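Side-chain contacts in exoenzyme S (Pseudomonas aeruginosa, PDB 6GN8), which is a bacterial toxin whose C-terminal part, studied here, probably transfers ADP-ribose to host proteins: residues A69-A74 with D130-T135; V141-G146 with V193-L198. The protein carries 2 engineered substitutions. All coordinates share one frame; numbering follows the deposited sequence.

Overall arrangement
Both contacts lie in the ADP-ribosyltransferase part of the toxin, their centres about 18 Å apart and their nearest atoms about 5 Å apart without touching. Interaction 1 is buried and joins helix 54-77 to the loop leading into strand 133-136, an end strand of the small antiparallel sheet. Interaction 2 is partly buried and belongs to the larger mixed sheet, where side chains of loop 141-146 meet those at the beginning of strand 194-200. The chemistry follows the setting: in the interior an asparagine amide grips a backbone N-H next to an apolar contact, whereas at the more open site two arginines and a serine approach, with acidic partners lying outside the two segments.

Interaction 1: residues A69-A74 with D130-T135; sequences ADLNRA and DGYLST
The segment that leads into strand 133-136, which carries the Ser-Thr-Ser motif characteristic of this class of ADP-ribosyltransferases, is fastened to helix 54-77 by Asn72. Its OD1 accepts a hydrogen bond from the backbone N of Tyr132 at 2.8 Å, bent to 145° at the hydrogen; the donor stands above the carbonyl plane instead of along a lone pair. The same OD1 lies at the edge of the Tyr132 ring, near its plane, 3.8 Å from CD1, and 3.5 Å from CA of Gly131. CG turned anti to its own carbonyl carbon (chi1 -77°) places the Asn72 amide beside the backbone of Gly131 and Tyr132. Leu71 adds an apolar touch, its CD2 methyl coming obliquely to within 4.1 Å of CE1 of Tyr132. Met92 of helix 83-99 touches both of these side chains, and the Tyr132 hydroxyl is hydrogen-bonded to Asp89 and Lys177. Tyr63, on the same helix 54-77, bonds through its OH to ND2 of Asn72 and to OG of Ser134. Both ends of the buried amide thus have a partner, which should fix its rotation and hold the entry to the strand against the helix.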
loop_
_atom_site.group_PDB
_atom_site.type_symbol
_atom_site.label_atom_id
_atom_site.label_comp_id
_atom_site.label_asym_id
_atom_site.label_seq_id
_atom_site.Cartn_x
_atom_site.Cartn_y
_atom_site.Cartn_z
ATOM N N ALA C 69 -37.544 -23.925 -0.905
ATOM C CA ALA C 69 -37.956 -23.674 -2.271
ATOM C C ALA C 69 -39.158 -22.728 -2.315
ATOM O O ALA C 69 -39.043 -21.653 -2.897
ATOM C CB ALA C 69 -38.252 -24.982 -2.993
ATOM N N ASP C 70 -40.258 -23.068 -1.638
ATOM C CA ASP C 70 -41.430 -22.200 -1.669
ATOM C C ASP C 70 -41.176 -20.832 -0.965
ATOM O O ASP C 70 -41.555 -19.797 -1.535
ATOM C CB ASP C 70 -42.678 -22.912 -1.100
ATOM C CG ASP C 70 -42.660 -23.197 0.396
ATOM O OD1 ASP C 70 -43.050 -22.296 1.183
ATOM O OD2 ASP C 70 -42.292 -24.327 0.778
ATOM N N LEU C 71 -40.508 -20.826 0.225
ATOM C CA LEU C 71 -40.257 -19.582 0.977
ATOM C C LEU C 71 -39.400 -18.565 0.184
ATOM O O LEU C 71 -39.830 -17.417 0.011
ATOM C CB LEU C 71 -39.637 -19.846 2.369
ATOM C CG LEU C 71 -39.264 -18.605 3.192
ATOM C CD1 LEU C 71 -40.481 -17.736 3.514
ATOM C CD2 LEU C 71 -38.604 -18.990 4.456
ATOM N N ASN C 72 -38.217 -18.987 -0.278
ATOM C CA ASN C 72 -37.255 -18.163 -1.041
ATOM C C ASN C 72 -37.849 -17.636 -2.356
ATOM O O ASN C 72 -37.532 -16.513 -2.746
ATOM C CB ASN C 72 -35.964 -18.940 -1.299
ATOM C CG ASN C 72 -35.071 -19.023 -0.075
ATOM O OD1 ASN C 72 -35.182 -18.258 0.899
ATOM N ND2 ASN C 72 -34.149 -19.943 -0.099
ATOM N N ARG C 73 -38.722 -18.441 -3.018
ATOM C CA ARG C 73 -39.422 -18.054 -4.245
ATOM C C ARG C 73 -40.335 -16.864 -3.935
ATOM O O ARG C 73 -40.395 -15.918 -4.712
ATOM C CB ARG C 73 -40.228 -19.262 -4.776
ATOM C CG ARG C 73 -41.082 -19.038 -6.028
ATOM C CD ARG C 73 -41.684 -20.350 -6.526
ATOM N NE ARG C 73 -42.817 -20.813 -5.715
ATOM C CZ ARG C 73 -42.898 -22.005 -5.118
ATOM N NH1 ARG C 73 -43.979 -22.334 -4.426
ATOM N NH2 ARG C 73 -41.899 -22.876 -5.217
ATOM N N ALA C 74 -41.039 -16.919 -2.784
ATOM C CA ALA C 74 -41.965 -15.871 -2.369
ATOM C C ALA C 74 -41.220 -14.572 -1.977
ATOM O O ALA C 74 -41.675 -13.484 -2.332
ATOM C CB ALA C 74 -42.834 -16.355 -1.225
ATOM N N ASP C 130 -32.687 -11.695 -1.912
ATOM C CA ASP C 130 -33.869 -11.391 -1.095
ATOM C C ASP C 130 -34.290 -12.604 -0.264
ATOM O O ASP C 130 -34.870 -12.443 0.818
ATOM C CB ASP C 130 -35.034 -10.881 -1.949
ATOM C CG ASP C 130 -34.932 -9.421 -2.349
ATOM O OD1 ASP C 130 -33.996 -8.724 -1.862
ATOM O OD2 ASP C 130 -35.791 -8.965 -3.135
ATOM N N GLY C 131 -33.987 -13.799 -0.769
ATOM C CA GLY C 131 -34.243 -15.038 -0.049
ATOM C C GLY C 131 -33.095 -15.364 0.882
ATOM O O GLY C 131 -32.076 -14.668 0.888
ATOM N N TYR C 132 -33.244 -16.423 1.684
ATOM C CA TYR C 132 -32.148 -16.907 2.533
ATOM C C TYR C 132 -31.104 -17.551 1.611
ATOM O O TYR C 132 -31.462 -18.013 0.517
ATOM C CB TYR C 132 -32.668 -17.898 3.589
ATOM C CG TYR C 132 -33.503 -17.223 4.650
ATOM C CD1 TYR C 132 -34.878 -17.056 4.486
ATOM C CD2 TYR C 132 -32.923 -16.745 5.823
ATOM C CE1 TYR C 132 -35.641 -16.374 5.433
ATOM C CE2 TYR C 132 -33.681 -16.071 6.783
ATOM C CZ TYR C 132 -35.041 -15.906 6.588
ATOM O OH TYR C 132 -35.792 -15.284 7.543
ATOM N N LEU C 133 -29.822 -17.525 2.011
ATOM C CA LEU C 133 -28.729 -18.079 1.206
ATOM C C LEU C 133 -28.161 -19.376 1.826
ATOM O O LEU C 133 -27.382 -19.365 2.795
ATOM C CB LEU C 133 -27.608 -17.048 1.001
ATOM C CG LEU C 133 -26.648 -17.328 -0.161
ATOM C CD1 LEU C 133 -27.245 -16.869 -1.483
ATOM C CD2 LEU C 133 -25.325 -16.636 0.043
ATOM N N SER C 134 -28.570 -20.490 1.236
ATOM C CA SER C 134 -28.123 -21.823 1.596
ATOM C C SER C 134 -26.783 -22.092 0.911
ATOM O O SER C 134 -26.599 -21.891 -0.302
ATOM C CB SER C 134 -29.166 -22.869 1.194
ATOM O OG SER C 134 -30.461 -22.515 1.671
ATOM N N THR C 135 -25.829 -22.488 1.717
ATOM C CA THR C 135 -24.512 -22.868 1.244
ATOM C C THR C 135 -24.230 -24.206 1.925
ATOM O O THR C 135 -24.951 -24.589 2.857
ATOM C CB THR C 135 -23.470 -21.764 1.505
ATOM O OG1 THR C 135 -23.222 -21.676 2.891
ATOM C CG2 THR C 135 -23.871 -20.390 0.971
#

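Interaction 2: residues V141-G146 with V193-L198; sequences VARSFG and VTRRVL
Arg143 and Arg195 meet with their side chains crossing at about a right angle, while their guanidinium planes are turned only 29° apart. Arg143 is poorly ordered, so these angles, and the 4.4 Å between NH2 of Arg143 and NH2 of Arg195, are approximate. NH2 of Arg195 lies near the plane of the Arg143 guanidinium, while CD of Arg143 sits at the edge of the Arg195 group. Ser144 reaches the same guanidinium with its CB, 3.5 Å from NH1 of Arg195 and oblique to the plane; its OG is more distant, at 4.0 Å. With CG anti to its carbonyl carbon and a bend at chi2 (-105°), the Arg195 chain ends beside the loop, where a cis peptide bond in the model joins Arg143 to Ser144. The two like charges may disfavour a closer approach, and the salt bridge of Asp189 to NE of Arg195 probably offsets part of the charge. Arg195 also packs on an apolar side chain of another protein chain. Within the fold, the loop follows strand 133-136 and precedes strand 149-155; Arg143 rests on Ile150 and on Phe109 of strand 106-112, while strand 194-200 runs between strands 149-155 and 180-188.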
loop_
_atom_site.group_PDB
_atom_site.type_symbol
_atom_site.label_atom_id
_atom_site.label_comp_id
_atom_site.label_asym_id
_atom_site.label_seq_id
_atom_site.Cartn_x
_atom_site.Cartn_y
_atom_site.Cartn_z
ATOM N N VAL C 141 -21.637 -31.831 -3.156
ATOM C CA VAL C 141 -23.087 -31.602 -3.325
ATOM C C VAL C 141 -23.370 -30.173 -3.943
ATOM O O VAL C 141 -24.538 -29.773 -4.058
ATOM C CB VAL C 141 -23.931 -31.878 -2.034
ATOM C CG1 VAL C 141 -23.919 -33.358 -1.665
ATOM C CG2 VAL C 141 -23.472 -31.031 -0.862
ATOM N N ALA C 142 -22.284 -29.458 -4.388
ATOM C CA ALA C 142 -22.299 -28.161 -5.077
ATOM C C ALA C 142 -21.855 -28.312 -6.573
ATOM O O ALA C 142 -22.719 -28.578 -7.414
ATOM C CB ALA C 142 -21.423 -27.149 -4.344
ATOM N N ARG C 143 -20.531 -28.203 -6.889
ATOM C CA ARG C 143 -19.980 -28.241 -8.263
ATOM C C ARG C 143 -19.886 -29.681 -8.890
ATOM O O ARG C 143 -19.713 -30.651 -8.148
ATOM C CB ARG C 143 -18.606 -27.512 -8.315
ATOM C CG ARG C 143 -17.339 -28.369 -8.406
ATOM C CD ARG C 143 -16.191 -27.738 -7.653
ATOM N NE ARG C 143 -16.516 -27.596 -6.234
ATOM C CZ ARG C 143 -16.713 -26.434 -5.620
ATOM N NH1 ARG C 143 -17.032 -26.404 -4.336
ATOM N NH2 ARG C 143 -16.581 -25.293 -6.285
ATOM N N SER C 144 -19.999 -29.830 -10.251
ATOM C CA SER C 144 -20.186 -28.768 -11.266
ATOM C C SER C 144 -21.188 -29.137 -12.389
ATOM O O SER C 144 -21.676 -28.228 -13.077
ATOM C CB SER C 144 -18.846 -28.393 -11.906
ATOM O OG SER C 144 -18.273 -29.437 -12.680
ATOM N N PHE C 145 -21.459 -30.459 -12.591
ATOM C CA PHE C 145 -22.337 -30.999 -13.640
ATOM C C PHE C 145 -23.773 -30.487 -13.511
ATOM O O PHE C 145 -24.390 -30.613 -12.447
ATOM C CB PHE C 145 -22.324 -32.543 -13.633
ATOM C CG PHE C 145 -23.021 -33.204 -14.804
ATOM C CD1 PHE C 145 -22.323 -33.510 -15.969
ATOM C CD2 PHE C 145 -24.367 -33.550 -14.731
ATOM C CE1 PHE C 145 -22.964 -34.132 -17.047
ATOM C CE2 PHE C 145 -25.010 -34.159 -15.815
ATOM C CZ PHE C 145 -24.303 -34.451 -16.964
ATOM N N GLY C 146 -24.278 -29.927 -14.614
ATOM C CA GLY C 146 -25.620 -29.361 -14.727
ATOM C C GLY C 146 -25.711 -27.918 -14.262
ATOM O O GLY C 146 -26.409 -27.101 -14.877
ATOM N N VAL C 193 -19.450 -21.955 -17.374
ATOM C CA VAL C 193 -19.869 -21.947 -15.982
ATOM C C VAL C 193 -19.323 -20.692 -15.306
ATOM O O VAL C 193 -18.120 -20.424 -15.369
ATOM C CB VAL C 193 -19.473 -23.246 -15.198
ATOM C CG1 VAL C 193 -19.996 -23.226 -13.738
ATOM C CG2 VAL C 193 -19.930 -24.506 -15.935
ATOM N N THR C 194 -20.228 -19.931 -14.650
ATOM C CA THR C 194 -19.888 -18.742 -13.877
ATOM C C THR C 194 -19.314 -19.236 -12.532
ATOM O O THR C 194 -19.947 -20.034 -11.842
ATOM C CB THR C 194 -21.105 -17.794 -13.731
ATOM O OG1 THR C 194 -21.458 -17.336 -15.037
ATOM C CG2 THR C 194 -20.796 -16.573 -12.844
ATOM N N ARG C 195 -18.103 -18.806 -12.231
ATOM C CA ARG C 195 -17.327 -19.170 -11.055
ATOM C C ARG C 195 -17.093 -17.911 -10.266
ATOM O O ARG C 195 -16.424 -16.989 -10.750
ATOM C CB ARG C 195 -16.016 -19.847 -11.476
ATOM C CG ARG C 195 -16.239 -21.007 -12.446
ATOM C CD ARG C 195 -16.051 -22.289 -11.722
ATOM N NE ARG C 195 -16.403 -23.461 -12.508
ATOM C CZ ARG C 195 -16.474 -24.673 -11.978
ATOM N NH1 ARG C 195 -16.814 -25.711 -12.726
ATOM N NH2 ARG C 195 -16.212 -24.857 -10.694
ATOM N N ARG C 196 -17.710 -17.849 -9.063
ATOM C CA ARG C 196 -17.741 -16.655 -8.235
ATOM C C ARG C 196 -17.174 -16.859 -6.853
ATOM O O ARG C 196 -17.232 -17.948 -6.295
ATOM C CB ARG C 196 -19.208 -16.142 -8.094
ATOM C CG ARG C 196 -19.387 -14.777 -8.717
ATOM C CD ARG C 196 -20.667 -14.056 -8.361
ATOM N NE ARG C 196 -21.641 -14.112 -9.452
ATOM C CZ ARG C 196 -22.731 -14.866 -9.420
ATOM N NH1 ARG C 196 -22.992 -15.630 -8.357
ATOM N NH2 ARG C 196 -23.574 -14.862 -10.439
ATOM N N VAL C 197 -16.678 -15.765 -6.278
ATOM C CA VAL C 197 -16.191 -15.734 -4.910
ATOM C C VAL C 197 -16.948 -14.606 -4.213
ATOM O O VAL C 197 -16.917 -13.461 -4.675
ATOM C CB VAL C 197 -14.648 -15.631 -4.781
ATOM C CG1 VAL C 197 -14.214 -15.593 -3.315
ATOM C CG2 VAL C 197 -13.969 -16.784 -5.512
ATOM N N LEU C 198 -17.715 -14.954 -3.168
ATOM C CA LEU C 198 -18.491 -13.962 -2.423
ATOM C C LEU C 198 -17.975 -13.848 -1.025
ATOM O O LEU C 198 -17.550 -14.838 -0.421
ATOM C CB LEU C 198 -19.988 -14.315 -2.358
ATOM C CG LEU C 198 -20.777 -14.490 -3.641
ATOM C CD1 LEU C 198 -22.141 -15.129 -3.334
ATOM C CD2 LEU C 198 -21.010 -13.153 -4.321
#